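Local coordinates for protein glycosyl hydrolase (Rhizobium leguminosarum bv. trifolii, PDB 5NDX) that probably hydrolyses O-glycosidic bonds as a family 39 glycosidase, being the bacterial orthologue of human alpha-L-iduronidase, at residues L32-E37 and S331-T335; R487-P492 and S583-I587. The protein carries 2 engineered substitutions. All blocks are in the same frame, centred on the assembly; numbering follows the deposited sequence.

Contact 1: residues L32-E37 and S331-T335; sequences LLLEPE and SRNFT. With SO4 (sulfate ion), chain J.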
# COMPACT_ATOMS: atom_id res chain seq x y z
N LEU A 32 0.88 9.57 14.97
CA LEU A 32 0.63 8.11 15.00
C LEU A 32 1.87 7.32 14.80
O LEU A 32 1.95 6.21 15.33
CB LEU A 32 -0.42 7.67 13.97
CG LEU A 32 -1.81 8.23 14.17
CD1 LEU A 32 -2.70 7.68 13.08
CD2 LEU A 32 -2.34 7.91 15.56
N LEU A 33 2.89 7.87 14.14
CA LEU A 33 4.15 7.13 13.96
C LEU A 33 4.86 6.84 15.29
O LEU A 33 5.68 5.94 15.37
CB LEU A 33 5.11 7.87 13.04
CG LEU A 33 4.80 7.87 11.56
CD1 LEU A 33 5.53 8.94 10.77
CD2 LEU A 33 5.17 6.50 10.97
N LEU A 34 4.53 7.57 16.34
CA LEU A 34 5.12 7.33 17.66
C LEU A 34 4.31 6.32 18.48
O LEU A 34 4.78 5.93 19.51
CB LEU A 34 5.19 8.63 18.47
CG LEU A 34 5.81 9.80 17.69
CD1 LEU A 34 5.67 11.11 18.48
CD2 LEU A 34 7.26 9.52 17.33
N GLU A 35 3.14 5.90 18.03
CA GLU A 35 2.29 4.99 18.81
C GLU A 35 2.66 3.52 18.56
O GLU A 35 3.01 3.15 17.46
CB GLU A 35 0.82 5.16 18.41
CG GLU A 35 0.19 6.50 18.78
CD GLU A 35 0.30 6.84 20.28
OE1 GLU A 35 0.24 5.96 21.16
OE2 GLU A 35 0.50 8.01 20.59
N PRO A 36 2.51 2.65 19.57
CA PRO A 36 2.84 1.23 19.34
C PRO A 36 1.97 0.49 18.32
O PRO A 36 2.44 -0.45 17.67
CB PRO A 36 2.70 0.61 20.73
CG PRO A 36 1.81 1.56 21.47
CD PRO A 36 2.22 2.92 20.99
N GLU A 37 0.72 0.91 18.18
CA GLU A 37 -0.14 0.33 17.19
C GLU A 37 0.44 0.50 15.76
O GLU A 37 0.51 -0.46 15.00
CB GLU A 37 -1.52 0.94 17.23
CG GLU A 37 -2.29 0.71 18.53
CD GLU A 37 -1.98 1.73 19.60
OE1 GLU A 37 -0.97 2.47 19.51
OE2 GLU A 37 -2.75 1.79 20.56
N SER A 331 -9.41 -0.27 23.20
CA SER A 331 -10.20 0.79 23.85
C SER A 331 -9.93 2.16 23.27
O SER A 331 -10.75 3.03 23.47
CB SER A 331 -9.93 0.82 25.35
OG SER A 331 -8.53 0.98 25.58
N ARG A 332 -8.86 2.36 22.51
CA ARG A 332 -8.57 3.70 22.00
C ARG A 332 -9.45 4.04 20.81
O ARG A 332 -9.93 3.14 20.15
CB ARG A 332 -7.09 3.82 21.62
CG ARG A 332 -6.20 3.42 22.75
CD ARG A 332 -4.76 3.51 22.38
NE ARG A 332 -4.28 4.88 22.39
CZ ARG A 332 -3.05 5.24 22.06
NH1 ARG A 332 -2.16 4.33 21.64
NH2 ARG A 332 -2.71 6.51 22.15
N ASN A 333 -9.66 5.32 20.54
CA ASN A 333 -10.35 5.79 19.34
C ASN A 333 -9.49 6.84 18.66
O ASN A 333 -9.12 7.82 19.28
CB ASN A 333 -11.71 6.39 19.69
CG ASN A 333 -12.59 6.62 18.44
OD1 ASN A 333 -12.20 7.32 17.50
ND2 ASN A 333 -13.78 6.04 18.44
N PHE A 334 -9.18 6.65 17.38
CA PHE A 334 -8.27 7.55 16.69
C PHE A 334 -8.98 8.53 15.74
O PHE A 334 -8.31 9.29 15.05
CB PHE A 334 -7.20 6.73 15.93
CG PHE A 334 -6.36 5.83 16.83
CD1 PHE A 334 -6.81 4.56 17.16
CD2 PHE A 334 -5.18 6.27 17.35
CE1 PHE A 334 -6.06 3.72 17.98
CE2 PHE A 334 -4.40 5.45 18.15
CZ PHE A 334 -4.85 4.17 18.48
N THR A 335 -10.31 8.52 15.70
CA THR A 335 -11.07 9.50 14.88
C THR A 335 -11.15 10.84 15.63
O THR A 335 -10.35 11.74 15.43
CB THR A 335 -12.54 9.04 14.67
OG1 THR A 335 -13.25 9.23 15.90
CG2 THR A 335 -12.67 7.56 14.21
S SO4 J . -5.04 7.21 25.08
O1 SO4 J . -5.59 5.85 24.87
O2 SO4 J . -5.29 8.02 23.84
O3 SO4 J . -3.58 7.11 25.35
O4 SO4 J . -5.73 7.84 26.24
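A salt-bridge network of Arg332 with Glu35 and Glu37, on the surface of the TIM-barrel part of this family 39 enzyme, ties the start of helix 36-45 to the loop that follows strand 326-330. Glu35 holds the N-cap position of that helix and Glu37 lies in its first turn. The arginine reaches out toward both acids, and the bend at its third torsion (chi3 78°) sets the turn of the guanidinium at its end, where NH1 serves both. Arg332 NH1 donates to Glu37 OE2 at 2.8 Å, using the syn side of that oxygen. It also gives a bond of 2.9 Å to Glu35 OE1; here the oxygen lies in the guanidinium plane, but the donor arrives from above the carboxylate, 47° out of its plane. A weak bond from Arg332 NH2 to the same Glu35 OE1 (3.2 Å) adds a second hold. A sulfate, probably from the crystallisation liquor, accepts weakly from NE through O1 and from NH2 through O2, the latter at the guanidinium edge.

Phe334 packs against the guanidinium: its CE2 lies over the centre of one face, and Glu37 OE2 meets the ring at its edge, 3.8 Å from Phe334 CZ. Tyr328 also meets this loop, its hydroxyl hydrogen-bonded to Arg332 N and its ring edge-to-face with Phe334. With an alanine in place of Arg332, Glu35 and Glu37 would probably lose their shared counter-charge, and a gap would open beside Phe334 CE2. The apolar end of the contact is made by Leu32, whose methyl CD2 comes within 3.7 Å of Phe334 CD2.

Contact 2: residues R487-P492 and S583-I587; sequences RRAQEP and SAPLI. Unlike the reference sequence in segment 583-587: Ser583 (reference Pro).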
# COMPACT_ATOMS: atom_id res chain seq x y z
N ARG A 487 -6.88 -14.61 12.47
CA ARG A 487 -5.54 -14.51 11.93
C ARG A 487 -5.21 -15.62 10.89
O ARG A 487 -4.32 -15.42 10.03
CB ARG A 487 -4.47 -14.48 13.05
CG ARG A 487 -4.56 -13.23 13.89
CD ARG A 487 -3.32 -12.97 14.70
NE ARG A 487 -3.24 -11.56 15.09
CZ ARG A 487 -3.64 -11.11 16.26
NH1 ARG A 487 -4.11 -11.93 17.19
NH2 ARG A 487 -3.58 -9.81 16.51
N ARG A 488 -5.87 -16.78 10.96
CA ARG A 488 -5.77 -17.77 9.87
C ARG A 488 -6.46 -17.22 8.61
O ARG A 488 -5.90 -17.27 7.50
CB ARG A 488 -6.38 -19.11 10.27
CG ARG A 488 -6.39 -20.26 9.23
CD ARG A 488 -7.09 -21.56 9.73
NE ARG A 488 -7.12 -21.69 11.24
CZ ARG A 488 -8.21 -21.64 12.08
NH1 ARG A 488 -9.48 -21.50 11.64
NH2 ARG A 488 -8.02 -21.74 13.42
N ALA A 489 -7.65 -16.65 8.80
CA ALA A 489 -8.44 -16.12 7.71
C ALA A 489 -7.86 -14.87 7.10
O ALA A 489 -8.16 -14.60 5.92
CB ALA A 489 -9.89 -15.86 8.14
N GLN A 490 -7.02 -14.12 7.82
CA GLN A 490 -6.59 -12.82 7.34
C GLN A 490 -5.50 -12.91 6.28
O GLN A 490 -5.27 -11.92 5.59
CB GLN A 490 -6.04 -11.93 8.46
CG GLN A 490 -4.59 -12.23 8.89
CD GLN A 490 -4.09 -11.40 10.07
OE1 GLN A 490 -2.89 -11.51 10.47
NE2 GLN A 490 -4.93 -10.59 10.61
N GLU A 491 -4.85 -14.07 6.18
CA GLU A 491 -3.71 -14.23 5.28
C GLU A 491 -4.16 -14.57 3.85
O GLU A 491 -5.06 -15.39 3.67
CB GLU A 491 -2.75 -15.34 5.76
CG GLU A 491 -2.15 -15.14 7.17
CD GLU A 491 -1.46 -13.80 7.39
OE1 GLU A 491 -1.02 -13.14 6.40
OE2 GLU A 491 -1.31 -13.42 8.61
N PRO A 492 -3.51 -13.96 2.85
CA PRO A 492 -3.84 -14.30 1.44
C PRO A 492 -3.85 -15.82 1.29
O PRO A 492 -2.87 -16.50 1.58
CB PRO A 492 -2.70 -13.68 0.66
CG PRO A 492 -2.34 -12.49 1.47
CD PRO A 492 -2.51 -12.89 2.92
N SER A 583 -0.50 -20.51 10.86
CA SER A 583 -1.61 -21.38 10.43
C SER A 583 -1.61 -21.43 8.91
O SER A 583 -1.37 -22.47 8.33
CB SER A 583 -2.95 -20.94 11.05
OG SER A 583 -3.06 -19.53 11.06
N ALA A 584 -1.73 -20.30 8.27
CA ALA A 584 -1.67 -20.23 6.81
C ALA A 584 -0.24 -19.90 6.39
O ALA A 584 0.45 -19.20 7.10
CB ALA A 584 -2.61 -19.14 6.34
N PRO A 585 0.21 -20.41 5.23
CA PRO A 585 1.45 -19.97 4.59
C PRO A 585 1.48 -18.47 4.34
O PRO A 585 0.49 -17.89 3.86
CB PRO A 585 1.42 -20.70 3.24
CG PRO A 585 0.58 -21.89 3.50
CD PRO A 585 -0.49 -21.41 4.41
N LEU A 586 2.58 -17.83 4.70
CA LEU A 586 2.62 -16.38 4.71
C LEU A 586 3.31 -15.94 3.47
O LEU A 586 4.46 -16.36 3.22
CB LEU A 586 3.40 -15.89 5.91
CG LEU A 586 2.79 -16.24 7.26
CD1 LEU A 586 3.85 -16.13 8.35
CD2 LEU A 586 1.56 -15.33 7.52
N ILE A 587 2.72 -15.06 2.70
CA ILE A 587 3.51 -14.44 1.62
C ILE A 587 4.26 -13.15 2.01
O ILE A 587 5.16 -12.73 1.28
CB ILE A 587 2.73 -14.20 0.32
CG1 ILE A 587 1.60 -13.24 0.56
CG2 ILE A 587 2.22 -15.51 -0.25
CD1 ILE A 587 0.86 -12.94 -0.73
O HOH W 1 1.07 -12.81 4.32
O HOH W 2 -0.35 -15.65 2.83
O HOH W 3 -1.64 -18.79 2.25
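Glu491 has CG anti to its carbonyl carbon (chi1 -59°) and bends again at chi2 (-53°), which lays its carboxylate against Leu586: the methyl CD2 sits over the carboxylate face, 3.4 Å from Glu491 CD. At Ile587 the CG1 branch stands between backbone N and carbonyl carbon (chi1 62°), and its extended end brings CD1 to 3.9 Å from Pro492 CB. Nearer the helix end, Ala584 CB touches Glu491 CB at 3.8 Å. Farther out, Ser583, a proline in the reference sequence, rests its OG 3.4 Å from Arg488 CB.

No direct hydrogen bond crosses, so water does the polar joining. One molecule binds Glu491 OE1 at 3.0 Å and accepts weakly from Ile587 N; another accepts from Ile587 N at 3.1 Å and lies close to both Pro492 O and Pro585 O. The Glu491 carboxylate also has a charged mate, Lys362, salt-bridged to OE1.

The contact is consistent with a seam between the nine-stranded sheet region and the C-terminal beta strands. It joins the turn between helix 480-489 and strand 493-503, an outermost strand of that sheet, to the loop between strands 579-580 and 590-594. Pro492 and Ile587 both touch helix 364-372, while Leu586 also packs on strands 566-572 and 590-594.

How the contacts relate
The two contacts come in series along the chain, contact 1 closing before contact 2 opens, with centres 25 Å apart and nearest atoms about 10 Å apart, so they do not touch. Contact 1 belongs to the barrel, joining the region after its first strand, 24-27, to a loop beyond its last, 307-310. Contact 2 involves the nine-stranded sheet region and the C-terminal beta strands. The chain leaving 331-335 passes through unmodelled residues 336-350 to strand 358-362 and helix 364-372, both of which pack on contact 2. Contact 1 joins two loop regions at the barrel's surface, while contact 2 probably lies at the junction of the two beta regions.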